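Local coordinates for protein metallophosphoesterase (PDB 4J6O) that probably removes 2'- and 3'-phosphate groups from RNA ends, as the manganese-binding phosphatase domain of the bacterial Pnkp-Hen1 RNA repair system, at residues E32-L37 with L233-Y238; D193-Y198 with V204-T209; T209-V214 with T220-T225. All coordinates share one frame; numbering follows the deposited sequence.

Contact 1 of 3, residues E32-L37 with L233-Y238; sequences EKLGYL and LTAYRY
Leu34 packs on Ala235 and Arg237 of one strand. CB carries the chain out from the backbone toward that strand. CG lies anti to the carbonyl carbon and beside the backbone N (chi1 -64°). From there CD1 reaches the CB of Ala235 at 3.7 Å, while CD2 lies mainly along the aliphatic part of Arg237. That second methyl lies 3.9 Å from Arg237 CD and the same distance from Arg237 NE. It meets the guanidinium obliquely. The two side chains pass each other in opposite directions.

A water joins the same two residues by their polar atoms. It donates to Leu34 O at 2.8 Å and accepts from Arg237 NH2 at 2.8 Å, lying in the guanidinium plane at its edge. Leu34 O also takes a bond from His54. NH1 of Arg237 forms a salt bridge with Glu242.

Gly35 ends the helix in a Schellman motif. Its N bonds back to Glu32 O at 2.9 Å, and its positive phi turns the chain away just after Leu34. The contact thus joins the C-terminal end of helix 24-33 to strand 232-238. Ala235 also touches Leu30 of this helix. The strand lies between strands 14-17 and 242-247 in the five-stranded mixed sheet.

Contact 2 of 3, residues D193-Y198 with V204-T209; sequences DWASDY and VVYGHT
The hydroxyl of Tyr198 is bonded to both Ala202 O and Gln163 NE2, and beside these partners it rests on a methyl of Val204. Val204 CG2 is 3.4 Å from Tyr198 OH and 3.5 Å from Tyr198 CZ, approaching the ring obliquely. The other methyl of this valine, CG1, meets Trp194 CH2 at 3.8 Å. The two branches therefore touch different aromatic residues.

Trp194 also presents an edge to the face of Tyr206, a T-shaped pair. Its CZ2 sits over the centre of the tyrosine ring, 3.8 Å from Tyr206 CE1, with the planes at 62°. Ala195 CB covers one face of the indole and lies 3.9 Å from Tyr206 OH.

The loop is shaped from within. Asp193 forms an Asx motif, its OD1 accepting from Ser196 N at 3.2 Å. Ser196 OG donates to Asp193 OD2. Both oxygens are met from above the carboxylate plane. Ala195 to Tyr198 then make a type I turn.

All five touching residues are buried. The loop lays an aromatic cluster over strand 203-206 of the six-stranded mixed sheet in this calcineurin-like fold, and Trp194, Ala195 and Tyr198 also lean on Thr220 of neighbouring strand 220-222.

Contact 3 of 3, residues T209-V214 with T220-T225; sequences TPQAEV and TINIDT
An Asx turn at Asn222 and the loop that opens with Thr209-Pro210 meet here, beside the manganese site of the calcineurin-like phosphoesterase fold. The loop follows strand 203-206 and leads into strand 215-216, which pairs antiparallel with strand 220-222. Asn222 OD1 accepts from Asp224 N at 3.0 Å, closing the turn just past that strand. The other end of the same amide faces the loop: Asn222 ND2 donates to Thr209 O at 2.9 Å. CG of Asn222 stands anti to the backbone N (chi1 177°), which carries the amide toward the loop.

Thr209 O is gripped twice. The asparagine comes in only slightly tilted from the carbonyl plane. Gln211 NE2 donates from above that plane, at 3.0 Å. The glutamine is bent at chi2 (-73°), which folds its amide back over its own loop. Its CG touches Asn222 ND2, and the two amide planes stand 62° apart.

Gln211 N donates to Asp224 O at 2.7 Å. Pro210 lies alongside the Asp224 carboxylate, its CB 3.6 Å from Asp224 OD2. This aspartate side chain is about 4 Å from the manganese ion, which is held by Asp19, His21 and Asp65. OD1 of Asp224 is bonded to Gly226 N, and OD2 lies close to Asp19. The loop thus backs a residue bordering the metal site.

Farther along, Val214 spreads its methyls. CG2 meets Ile221 CD1 at 3.8 Å, and CG1 approaches Ile223 CG2. A CA-H...O contact runs from Thr225 CA to Gln211 O. A water bridges the two segments, donating to both Ala212 O and Thr225 O, at 2.8 Å each.

From the N terminus, helix 24-33 ends in the first segment of contact 1. That contact closes only when residues 233-238 arrive, starting 196 residues after the first segment ends. Contacts 2 and 3 are nested inside this long loop. They follow in series and share Thr209, where contact 2 ends and contact 3 begins. Each closes a short loop, one on either side of that residue. Both reach the six-stranded sheet, through neighbouring strands 203-206 and 220-222. Contact 1 belongs to the five-stranded sheet. The two sheets pack face to face as the beta sandwich of the calcineurin-like fold: Tyr236 of contact 1 touches Val205 and Ile221, while Thr234 meets Thr225, Ile223 and Val214.

Contact 1 of 3, residues E32-L37 with L233-Y238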
ATOM      1  N   GLU A  32      16.534  -3.632  -1.296  1.00 26.00           N
ATOM      2  CA  GLU A  32      18.001  -3.785  -1.255  1.00 26.00           C
ATOM      3  C   GLU A  32      18.667  -2.472  -1.608  1.00 22.75           C
ATOM      4  O   GLU A  32      19.674  -2.072  -0.999  1.00 29.11           O
ATOM      5  CB  GLU A  32      18.446  -4.947  -2.138  1.00 27.32           C
ATOM      6  CG  GLU A  32      18.016  -6.262  -1.522  1.00 29.02           C
ATOM      7  CD  GLU A  32      18.271  -7.490  -2.357  1.00 32.82           C
ATOM      8  OE1 GLU A  32      18.308  -7.412  -3.597  1.00 41.46           O
ATOM      9  OE2 GLU A  32      18.414  -8.551  -1.752  1.00 40.85           O
ATOM     10  N   LYS A  33      18.087  -1.766  -2.574  1.00 23.94           N
ATOM     11  CA  LYS A  33      18.639  -0.479  -2.979  1.00 26.46           C
ATOM     12  C   LYS A  33      18.552   0.518  -1.838  1.00 29.93           C
ATOM     13  O   LYS A  33      19.396   1.401  -1.709  1.00 31.56           O
ATOM     14  CB  LYS A  33      17.846   0.030  -4.182  1.00 30.79           C
ATOM     15  CG  LYS A  33      18.356   1.291  -4.810  1.00 33.60           C
ATOM     16  CD  LYS A  33      17.555   1.508  -6.116  1.00 27.60           C
ATOM     17  CE  LYS A  33      17.930   2.766  -6.856  1.00 31.57           C
ATOM     18  NZ  LYS A  33      17.412   2.716  -8.235  1.00 32.11           N
ATOM     19  N   LEU A  34      17.544   0.365  -0.997  1.00 24.55           N
ATOM     20  CA  LEU A  34      17.395   1.239   0.172  1.00 24.82           C
ATOM     21  C   LEU A  34      18.262   0.836   1.352  1.00 27.12           C
ATOM     22  O   LEU A  34      18.160   1.433   2.424  1.00 29.16           O
ATOM     23  CB  LEU A  34      15.928   1.292   0.623  1.00 27.00           C
ATOM     24  CG  LEU A  34      14.947   1.912  -0.382  1.00 23.80           C
ATOM     25  CD1 LEU A  34      13.508   1.405  -0.083  1.00 21.96           C
ATOM     26  CD2 LEU A  34      14.994   3.439  -0.414  1.00 25.77           C
ATOM     27  N   GLY A  35      19.058  -0.215   1.173  1.00 25.53           N
ATOM     28  CA  GLY A  35      19.925  -0.663   2.236  1.00 28.17           C
ATOM     29  C   GLY A  35      19.401  -1.739   3.173  1.00 30.23           C
ATOM     30  O   GLY A  35      20.107  -2.151   4.110  1.00 34.57           O
ATOM     31  N   TYR A  36      18.181  -2.221   2.926  1.00 32.42           N
ATOM     32  CA  TYR A  36      17.667  -3.344   3.697  1.00 27.51           C
ATOM     33  C   TYR A  36      18.371  -4.607   3.279  1.00 31.15           C
ATOM     34  O   TYR A  36      18.818  -4.740   2.149  1.00 33.46           O
ATOM     35  CB  TYR A  36      16.128  -3.518   3.570  1.00 26.08           C
ATOM     36  CG  TYR A  36      15.391  -2.319   4.123  1.00 27.65           C
ATOM     37  CD1 TYR A  36      15.185  -1.195   3.332  1.00 26.97           C
ATOM     38  CD2 TYR A  36      14.937  -2.304   5.442  1.00 25.84           C
ATOM     39  CE1 TYR A  36      14.578  -0.079   3.846  1.00 23.68           C
ATOM     40  CE2 TYR A  36      14.300  -1.202   5.955  1.00 28.37           C
ATOM     41  CZ  TYR A  36      14.127  -0.097   5.141  1.00 22.31           C
ATOM     42  OH  TYR A  36      13.522   1.025   5.671  1.00 26.91           O
ATOM     43  N   LEU A  37      18.436  -5.542   4.217  1.00 37.58           N
ATOM     44  CA  LEU A  37      19.086  -6.819   4.036  1.00 31.79           C
ATOM     45  C   LEU A  37      18.000  -7.859   4.183  1.00 33.74           C
ATOM     46  O   LEU A  37      17.303  -7.900   5.203  1.00 34.92           O
ATOM     47  CB  LEU A  37      20.087  -7.000   5.171  1.00 38.66           C
ATOM     48  CG  LEU A  37      21.066  -5.834   5.196  1.00 38.30           C
ATOM     49  CD1 LEU A  37      21.776  -5.809   6.522  1.00 67.51           C
ATOM     50  CD2 LEU A  37      22.044  -5.995   4.036  1.00 47.89           C
ATOM     51  N   LEU A 233       8.402   0.926  -9.222  1.00 19.47           N
ATOM     52  CA  LEU A 233       8.024   0.854  -7.817  1.00 17.92           C
ATOM     53  C   LEU A 233       8.842   1.928  -7.109  1.00 21.05           C
ATOM     54  O   LEU A 233      10.093   1.952  -7.239  1.00 22.36           O
ATOM     55  CB  LEU A 233       8.354  -0.504  -7.242  1.00 18.38           C
ATOM     56  CG  LEU A 233       7.831  -0.750  -5.840  1.00 16.42           C
ATOM     57  CD1 LEU A 233       6.285  -0.766  -5.871  1.00 18.82           C
ATOM     58  CD2 LEU A 233       8.357  -2.102  -5.254  1.00 21.87           C
ATOM     59  N   THR A 234       8.136   2.807  -6.403  1.00 17.90           N
ATOM     60  CA  THR A 234       8.742   3.968  -5.767  1.00 21.80           C
ATOM     61  C   THR A 234       8.742   3.863  -4.242  1.00 21.45           C
ATOM     62  O   THR A 234       7.691   3.474  -3.621  1.00 19.31           O
ATOM     63  CB  THR A 234       7.997   5.263  -6.207  1.00 18.79           C
ATOM     64  OG1 THR A 234       8.235   5.447  -7.603  1.00 22.89           O
ATOM     65  CG2 THR A 234       8.499   6.461  -5.413  1.00 24.65           C
ATOM     66  N   ALA A 235       9.856   4.294  -3.637  1.00 18.37           N
ATOM     67  CA  ALA A 235       9.878   4.550  -2.188  1.00 20.89           C
ATOM     68  C   ALA A 235      10.123   6.017  -1.964  1.00 20.58           C
ATOM     69  O   ALA A 235      10.896   6.641  -2.709  1.00 22.29           O
ATOM     70  CB  ALA A 235      11.023   3.766  -1.480  1.00 19.78           C
ATOM     71  N   TYR A 236       9.503   6.562  -0.931  1.00 18.22           N
ATOM     72  CA  TYR A 236       9.724   7.931  -0.510  1.00 20.86           C
ATOM     73  C   TYR A 236      10.429   7.869   0.831  1.00 20.10           C
ATOM     74  O   TYR A 236       9.928   7.253   1.797  1.00 20.67           O
ATOM     75  CB  TYR A 236       8.355   8.664  -0.409  1.00 22.33           C
ATOM     76  CG  TYR A 236       8.427  10.130  -0.011  1.00 24.17           C
ATOM     77  CD1 TYR A 236       8.537  10.505   1.338  1.00 25.29           C
ATOM     78  CD2 TYR A 236       8.299  11.125  -0.953  1.00 31.50           C
ATOM     79  CE1 TYR A 236       8.580  11.864   1.687  1.00 27.26           C
ATOM     80  CE2 TYR A 236       8.319  12.469  -0.613  1.00 31.07           C
ATOM     81  CZ  TYR A 236       8.452  12.818   0.697  1.00 29.29           C
ATOM     82  OH  TYR A 236       8.432  14.154   0.998  1.00 33.97           O
ATOM     83  N   ARG A 237      11.642   8.466   0.889  1.00 23.09           N
ATOM     84  CA  ARG A 237      12.423   8.386   2.105  1.00 22.67           C
ATOM     85  C   ARG A 237      12.081   9.605   2.947  1.00 20.73           C
ATOM     86  O   ARG A 237      12.072  10.736   2.469  1.00 25.65           O
ATOM     87  CB  ARG A 237      13.923   8.378   1.757  1.00 22.45           C
ATOM     88  CG  ARG A 237      14.220   7.352   0.732  1.00 23.29           C
ATOM     89  CD  ARG A 237      15.725   7.156   0.551  1.00 30.26           C
ATOM     90  NE  ARG A 237      16.363   6.483   1.666  1.00 29.75           N
ATOM     91  CZ  ARG A 237      17.406   7.006   2.346  1.00 58.15           C
ATOM     92  NH1 ARG A 237      17.896   8.221   2.073  1.00 38.28           N
ATOM     93  NH2 ARG A 237      17.966   6.324   3.327  1.00 34.76           N
ATOM     94  N   TYR A 238      11.684   9.336   4.175  1.00 23.58           N
ATOM     95  CA  TYR A 238      11.292  10.350   5.143  1.00 26.62           C
ATOM     96  C   TYR A 238      12.215  10.288   6.358  1.00 26.34           C
ATOM     97  O   TYR A 238      12.420   9.217   6.902  1.00 24.04           O
ATOM     98  CB  TYR A 238       9.863  10.039   5.596  1.00 22.12           C
ATOM     99  CG  TYR A 238       9.321  11.046   6.585  1.00 24.61           C
ATOM    100  CD1 TYR A 238       9.563  10.892   7.926  1.00 28.69           C
ATOM    101  CD2 TYR A 238       8.586  12.159   6.161  1.00 26.95           C
ATOM    102  CE1 TYR A 238       9.084  11.828   8.845  1.00 26.67           C
ATOM    103  CE2 TYR A 238       8.085  13.088   7.071  1.00 27.55           C
ATOM    104  CZ  TYR A 238       8.370  12.919   8.414  1.00 35.14           C
ATOM    105  OH  TYR A 238       7.897  13.830   9.349  1.00 30.04           O
TER
HETATM  106  O   HOH W   1      16.741   3.855   2.827  1.00 27.74           O

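Contact 2 of 3, residues D193-Y198 with V204-T209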
ATOM      1  N   ASP A 193     -10.942  15.495  -5.959  1.00 31.11           N
ATOM      2  CA  ASP A 193      -9.494  15.773  -5.946  1.00 34.35           C
ATOM      3  C   ASP A 193      -9.163  16.462  -4.635  1.00 35.77           C
ATOM      4  O   ASP A 193      -9.036  17.693  -4.574  1.00 39.03           O
ATOM      5  CB  ASP A 193      -9.186  16.726  -7.073  1.00 38.72           C
ATOM      6  CG  ASP A 193      -7.715  17.065  -7.161  1.00 42.97           C
ATOM      7  OD1 ASP A 193      -6.924  16.662  -6.264  1.00 36.94           O
ATOM      8  OD2 ASP A 193      -7.386  17.758  -8.119  1.00 41.51           O
ATOM      9  N   TRP A 194      -9.058  15.674  -3.580  1.00 31.06           N
ATOM     10  CA  TRP A 194      -8.888  16.211  -2.254  1.00 27.13           C
ATOM     11  C   TRP A 194      -7.512  16.872  -2.119  1.00 28.52           C
ATOM     12  O   TRP A 194      -7.324  17.811  -1.327  1.00 33.54           O
ATOM     13  CB  TRP A 194      -9.056  15.073  -1.252  1.00 27.43           C
ATOM     14  CG  TRP A 194      -7.899  14.092  -1.288  1.00 25.19           C
ATOM     15  CD1 TRP A 194      -7.792  12.988  -2.078  1.00 28.10           C
ATOM     16  CD2 TRP A 194      -6.661  14.173  -0.546  1.00 24.42           C
ATOM     17  NE1 TRP A 194      -6.595  12.375  -1.876  1.00 29.91           N
ATOM     18  CE2 TRP A 194      -5.875  13.065  -0.937  1.00 30.10           C
ATOM     19  CE3 TRP A 194      -6.153  15.066   0.395  1.00 28.39           C
ATOM     20  CZ2 TRP A 194      -4.573  12.829  -0.438  1.00 26.66           C
ATOM     21  CZ3 TRP A 194      -4.840  14.832   0.903  1.00 23.83           C
ATOM     22  CH2 TRP A 194      -4.092  13.711   0.506  1.00 27.16           C
ATOM     23  N   ALA A 195      -6.536  16.365  -2.869  1.00 28.11           N
ATOM     24  CA  ALA A 195      -5.175  16.879  -2.673  1.00 29.46           C
ATOM     25  C   ALA A 195      -5.066  18.350  -3.110  1.00 40.33           C
ATOM     26  O   ALA A 195      -4.321  19.140  -2.521  1.00 32.05           O
ATOM     27  CB  ALA A 195      -4.148  16.005  -3.406  1.00 28.63           C
ATOM     28  N   SER A 196      -5.828  18.729  -4.127  1.00 34.67           N
ATOM     29  CA  SER A 196      -5.836  20.140  -4.525  1.00 41.25           C
ATOM     30  C   SER A 196      -6.341  21.083  -3.446  1.00 45.22           C
ATOM     31  O   SER A 196      -5.867  22.217  -3.337  1.00 45.92           O
ATOM     32  CB  SER A 196      -6.588  20.351  -5.824  1.00 45.58           C
ATOM     33  OG  SER A 196      -5.805  19.820  -6.871  1.00 47.78           O
ATOM     34  N   ASP A 197      -7.279  20.613  -2.632  1.00 38.19           N
ATOM     35  CA  ASP A 197      -7.861  21.462  -1.619  1.00 39.58           C
ATOM     36  C   ASP A 197      -7.163  21.306  -0.287  1.00 37.18           C
ATOM     37  O   ASP A 197      -7.574  21.924   0.688  1.00 46.63           O
ATOM     38  CB  ASP A 197      -9.337  21.117  -1.434  1.00 37.85           C
ATOM     39  CG  ASP A 197     -10.196  21.531  -2.621  1.00 62.85           C
ATOM     40  OD1 ASP A 197      -9.780  22.428  -3.396  1.00 49.21           O
ATOM     41  OD2 ASP A 197     -11.293  20.943  -2.770  1.00 52.92           O
ATOM     42  N   TYR A 198      -6.122  20.471  -0.236  1.00 38.58           N
ATOM     43  CA  TYR A 198      -5.439  20.170   1.022  1.00 32.54           C
ATOM     44  C   TYR A 198      -4.521  21.311   1.510  1.00 38.53           C
ATOM     45  O   TYR A 198      -3.679  21.839   0.764  1.00 37.39           O
ATOM     46  CB  TYR A 198      -4.631  18.860   0.886  1.00 30.32           C
ATOM     47  CG  TYR A 198      -3.971  18.404   2.166  1.00 32.68           C
ATOM     48  CD1 TYR A 198      -4.709  17.779   3.157  1.00 29.63           C
ATOM     49  CD2 TYR A 198      -2.602  18.585   2.376  1.00 27.95           C
ATOM     50  CE1 TYR A 198      -4.130  17.349   4.350  1.00 31.74           C
ATOM     51  CE2 TYR A 198      -2.001  18.139   3.543  1.00 31.48           C
ATOM     52  CZ  TYR A 198      -2.757  17.523   4.527  1.00 28.00           C
ATOM     53  OH  TYR A 198      -2.207  17.077   5.722  1.00 30.04           O
ATOM     54  N   VAL A 204       1.253  14.269   3.479  1.00 22.99           N
ATOM     55  CA  VAL A 204       0.526  13.019   3.276  1.00 21.16           C
ATOM     56  C   VAL A 204       1.165  12.288   2.132  1.00 21.18           C
ATOM     57  O   VAL A 204       1.191  12.789   1.013  1.00 19.96           O
ATOM     58  CB  VAL A 204      -0.977  13.256   2.905  1.00 24.76           C
ATOM     59  CG1 VAL A 204      -1.721  11.930   2.822  1.00 22.84           C
ATOM     60  CG2 VAL A 204      -1.611  14.236   3.912  1.00 23.23           C
ATOM     61  N   VAL A 205       1.679  11.089   2.418  1.00 19.78           N
ATOM     62  CA  VAL A 205       2.261  10.243   1.354  1.00 16.71           C
ATOM     63  C   VAL A 205       1.244   9.119   1.135  1.00 17.53           C
ATOM     64  O   VAL A 205       0.839   8.438   2.083  1.00 18.15           O
ATOM     65  CB  VAL A 205       3.594   9.698   1.806  1.00 17.66           C
ATOM     66  CG1 VAL A 205       4.242   8.873   0.709  1.00 19.95           C
ATOM     67  CG2 VAL A 205       4.533  10.853   2.229  1.00 20.27           C
ATOM     68  N   TYR A 206       0.837   8.946  -0.113  1.00 16.80           N
ATOM     69  CA  TYR A 206      -0.239   8.026  -0.434  1.00 15.03           C
ATOM     70  C   TYR A 206      -0.016   7.411  -1.797  1.00 17.92           C
ATOM     71  O   TYR A 206       0.984   7.738  -2.453  1.00 17.72           O
ATOM     72  CB  TYR A 206      -1.620   8.762  -0.321  1.00 15.69           C
ATOM     73  CG  TYR A 206      -1.854   9.804  -1.403  1.00 19.96           C
ATOM     74  CD1 TYR A 206      -1.218  11.050  -1.376  1.00 21.07           C
ATOM     75  CD2 TYR A 206      -2.762   9.540  -2.407  1.00 20.58           C
ATOM     76  CE1 TYR A 206      -1.440  11.975  -2.382  1.00 22.99           C
ATOM     77  CE2 TYR A 206      -3.005  10.448  -3.426  1.00 23.48           C
ATOM     78  CZ  TYR A 206      -2.318  11.661  -3.405  1.00 23.63           C
ATOM     79  OH  TYR A 206      -2.557  12.573  -4.387  1.00 27.43           O
ATOM     80  N   GLY A 207      -0.903   6.496  -2.210  1.00 17.69           N
ATOM     81  CA  GLY A 207      -0.697   5.768  -3.459  1.00 18.35           C
ATOM     82  C   GLY A 207      -2.057   5.449  -4.078  1.00 17.69           C
ATOM     83  O   GLY A 207      -2.489   4.276  -4.048  1.00 18.43           O
ATOM     84  N   HIS A 208      -2.731   6.462  -4.616  1.00 22.28           N
ATOM     85  CA  HIS A 208      -4.082   6.241  -5.090  1.00 20.70           C
ATOM     86  C   HIS A 208      -4.097   5.834  -6.543  1.00 21.05           C
ATOM     87  O   HIS A 208      -3.708   4.723  -6.859  1.00 22.45           O
ATOM     88  CB  HIS A 208      -4.984   7.476  -4.850  1.00 22.04           C
ATOM     89  CG  HIS A 208      -6.449   7.169  -4.936  1.00 26.28           C
ATOM     90  ND1 HIS A 208      -6.962   5.892  -5.017  1.00 28.52           N
ATOM     91  CD2 HIS A 208      -7.510   8.010  -4.896  1.00 25.25           C
ATOM     92  CE1 HIS A 208      -8.297   5.965  -5.081  1.00 26.24           C
ATOM     93  NE2 HIS A 208      -8.640   7.230  -4.999  1.00 29.05           N
ATOM     94  N   THR A 209      -4.589   6.674  -7.449  1.00 24.58           N
ATOM     95  CA  THR A 209      -4.580   6.227  -8.835  1.00 23.43           C
ATOM     96  C   THR A 209      -3.117   6.253  -9.324  1.00 21.72           C
ATOM     97  O   THR A 209      -2.326   7.162  -9.013  1.00 26.42           O
ATOM     98  CB  THR A 209      -5.532   7.084  -9.715  1.00 26.77           C
ATOM     99  OG1 THR A 209      -5.090   8.430  -9.722  1.00 37.19           O
ATOM    100  CG2 THR A 209      -6.910   7.038  -9.146  1.00 26.52           C
TER

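Contact 3 of 3, residues T209-V214 with T220-T225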
ATOM      1  N   THR A 209      -4.589   6.674  -7.449  1.00 24.58           N
ATOM      2  CA  THR A 209      -4.580   6.227  -8.835  1.00 23.43           C
ATOM      3  C   THR A 209      -3.117   6.253  -9.324  1.00 21.72           C
ATOM      4  O   THR A 209      -2.326   7.162  -9.013  1.00 26.42           O
ATOM      5  CB  THR A 209      -5.532   7.084  -9.715  1.00 26.77           C
ATOM      6  OG1 THR A 209      -5.090   8.430  -9.722  1.00 37.19           O
ATOM      7  CG2 THR A 209      -6.910   7.038  -9.146  1.00 26.52           C
ATOM      8  N   PRO A 210      -2.737   5.254 -10.108  1.00 21.51           N
ATOM      9  CA  PRO A 210      -1.336   5.158 -10.550  1.00 24.26           C
ATOM     10  C   PRO A 210      -0.929   6.275 -11.519  1.00 25.35           C
ATOM     11  O   PRO A 210      -1.738   6.745 -12.339  1.00 27.59           O
ATOM     12  CB  PRO A 210      -1.257   3.768 -11.225  1.00 27.36           C
ATOM     13  CG  PRO A 210      -2.652   3.371 -11.457  1.00 29.02           C
ATOM     14  CD  PRO A 210      -3.483   4.026 -10.379  1.00 23.60           C
ATOM     15  N   GLN A 211       0.335   6.684 -11.398  1.00 26.76           N
ATOM     16  CA  GLN A 211       0.856   7.819 -12.148  1.00 28.37           C
ATOM     17  C   GLN A 211       2.154   7.413 -12.821  1.00 27.42           C
ATOM     18  O   GLN A 211       2.833   6.501 -12.366  1.00 29.00           O
ATOM     19  CB  GLN A 211       1.140   8.986 -11.199  1.00 34.47           C
ATOM     20  CG  GLN A 211      -0.025   9.351 -10.273  1.00 35.22           C
ATOM     21  CD  GLN A 211      -1.147  10.050 -11.002  1.00 39.35           C
ATOM     22  OE1 GLN A 211      -0.914  10.856 -11.908  1.00 41.54           O
ATOM     23  NE2 GLN A 211      -2.384   9.749 -10.615  1.00 38.56           N
ATOM     24  N   ALA A 212       2.542   8.106 -13.897  1.00 33.76           N
ATOM     25  CA  ALA A 212       3.852   7.813 -14.462  1.00 25.10           C
ATOM     26  C   ALA A 212       5.004   8.271 -13.588  1.00 33.29           C
ATOM     27  O   ALA A 212       6.042   7.617 -13.535  1.00 31.10           O
ATOM     28  CB  ALA A 212       3.969   8.393 -15.915  1.00 30.07           C
ATOM     29  N   GLU A 213       4.834   9.383 -12.893  1.00 33.77           N
ATOM     30  CA  GLU A 213       5.871   9.865 -11.993  1.00 32.77           C
ATOM     31  C   GLU A 213       5.154  10.307 -10.731  1.00 26.83           C
ATOM     32  O   GLU A 213       3.923  10.517 -10.745  1.00 30.76           O
ATOM     33  CB  GLU A 213       6.619  11.060 -12.583  1.00 33.71           C
ATOM     34  CG  GLU A 213       7.354  10.747 -13.875  1.00 44.29           C
ATOM     35  CD  GLU A 213       8.561   9.851 -13.664  1.00 65.17           C
ATOM     36  OE1 GLU A 213       9.099   9.794 -12.520  1.00 40.20           O
ATOM     37  OE2 GLU A 213       9.001   9.216 -14.649  1.00 51.47           O
ATOM     38  N   VAL A 214       5.917  10.477  -9.663  1.00 30.96           N
ATOM     39  CA  VAL A 214       5.306  10.877  -8.402  1.00 28.10           C
ATOM     40  C   VAL A 214       4.549  12.215  -8.600  1.00 32.50           C
ATOM     41  O   VAL A 214       4.969  13.074  -9.403  1.00 34.72           O
ATOM     42  CB  VAL A 214       6.298  10.907  -7.190  1.00 31.52           C
ATOM     43  CG1 VAL A 214       6.930   9.564  -6.948  1.00 28.28           C
ATOM     44  CG2 VAL A 214       7.347  11.975  -7.358  1.00 29.71           C
ATOM     45  N   THR A 220       1.345  17.052  -0.251  1.00 25.41           N
ATOM     46  CA  THR A 220       0.926  15.656  -0.462  1.00 22.95           C
ATOM     47  C   THR A 220       1.719  15.080  -1.587  1.00 24.18           C
ATOM     48  O   THR A 220       2.113  15.814  -2.478  1.00 27.11           O
ATOM     49  CB  THR A 220      -0.614  15.469  -0.824  1.00 26.05           C
ATOM     50  OG1 THR A 220      -0.878  15.849  -2.178  1.00 26.64           O
ATOM     51  CG2 THR A 220      -1.517  16.307   0.102  1.00 25.99           C
ATOM     52  N   ILE A 221       1.855  13.763  -1.625  1.00 23.46           N
ATOM     53  CA  ILE A 221       2.533  13.159  -2.790  1.00 22.75           C
ATOM     54  C   ILE A 221       2.009  11.756  -3.033  1.00 20.86           C
ATOM     55  O   ILE A 221       1.957  10.930  -2.113  1.00 20.83           O
ATOM     56  CB  ILE A 221       4.071  13.133  -2.598  1.00 23.78           C
ATOM     57  CG1 ILE A 221       4.764  12.515  -3.844  1.00 24.72           C
ATOM     58  CG2 ILE A 221       4.520  12.446  -1.308  1.00 24.72           C
ATOM     59  CD1 ILE A 221       6.271  12.717  -3.843  1.00 31.74           C
ATOM     60  N   ASN A 222       1.631  11.492  -4.264  1.00 23.49           N
ATOM     61  CA  ASN A 222       1.131  10.180  -4.630  1.00 17.77           C
ATOM     62  C   ASN A 222       2.328   9.441  -5.224  1.00 19.53           C
ATOM     63  O   ASN A 222       2.917   9.891  -6.226  1.00 23.22           O
ATOM     64  CB  ASN A 222       0.048  10.362  -5.695  1.00 23.67           C
ATOM     65  CG  ASN A 222      -0.514   9.029  -6.220  1.00 22.13           C
ATOM     66  OD1 ASN A 222       0.049   7.971  -5.984  1.00 22.61           O
ATOM     67  ND2 ASN A 222      -1.627   9.101  -6.973  1.00 24.46           N
ATOM     68  N   ILE A 223       2.700   8.345  -4.595  1.00 17.78           N
ATOM     69  CA  ILE A 223       3.879   7.600  -5.068  1.00 18.26           C
ATOM     70  C   ILE A 223       3.559   6.252  -5.750  1.00 16.39           C
ATOM     71  O   ILE A 223       4.434   5.394  -5.909  1.00 18.68           O
ATOM     72  CB  ILE A 223       4.886   7.355  -3.909  1.00 16.68           C
ATOM     73  CG1 ILE A 223       4.292   6.474  -2.819  1.00 17.55           C
ATOM     74  CG2 ILE A 223       5.402   8.698  -3.343  1.00 23.18           C
ATOM     75  CD1 ILE A 223       5.399   5.997  -1.800  1.00 18.99           C
ATOM     76  N   ASP A 224       2.301   6.064  -6.167  1.00 19.47           N
ATOM     77  CA  ASP A 224       2.004   4.881  -6.988  1.00 15.72           C
ATOM     78  C   ASP A 224       2.375   5.117  -8.440  1.00 21.09           C
ATOM     79  O   ASP A 224       1.575   5.703  -9.181  1.00 21.29           O
ATOM     80  CB  ASP A 224       0.508   4.537  -6.894  1.00 19.01           C
ATOM     81  CG  ASP A 224       0.146   3.294  -7.695  1.00 21.69           C
ATOM     82  OD1 ASP A 224       1.071   2.689  -8.250  1.00 18.59           O
ATOM     83  OD2 ASP A 224      -1.065   2.912  -7.734  1.00 19.70           O
ATOM     84  N   THR A 225       3.564   4.646  -8.822  1.00 18.55           N
ATOM     85  CA  THR A 225       4.106   4.853 -10.165  1.00 19.88           C
ATOM     86  C   THR A 225       3.871   3.622 -11.012  1.00 20.90           C
ATOM     87  O   THR A 225       4.557   3.416 -12.007  1.00 21.70           O
ATOM     88  CB  THR A 225       5.583   5.242 -10.064  1.00 21.08           C
ATOM     89  OG1 THR A 225       6.247   4.430  -9.075  1.00 21.54           O
ATOM     90  CG2 THR A 225       5.640   6.706  -9.620  1.00 24.74           C
TER
HETATM   91  O   HOH W   2       5.986   4.887 -13.894  1.00 28.92           O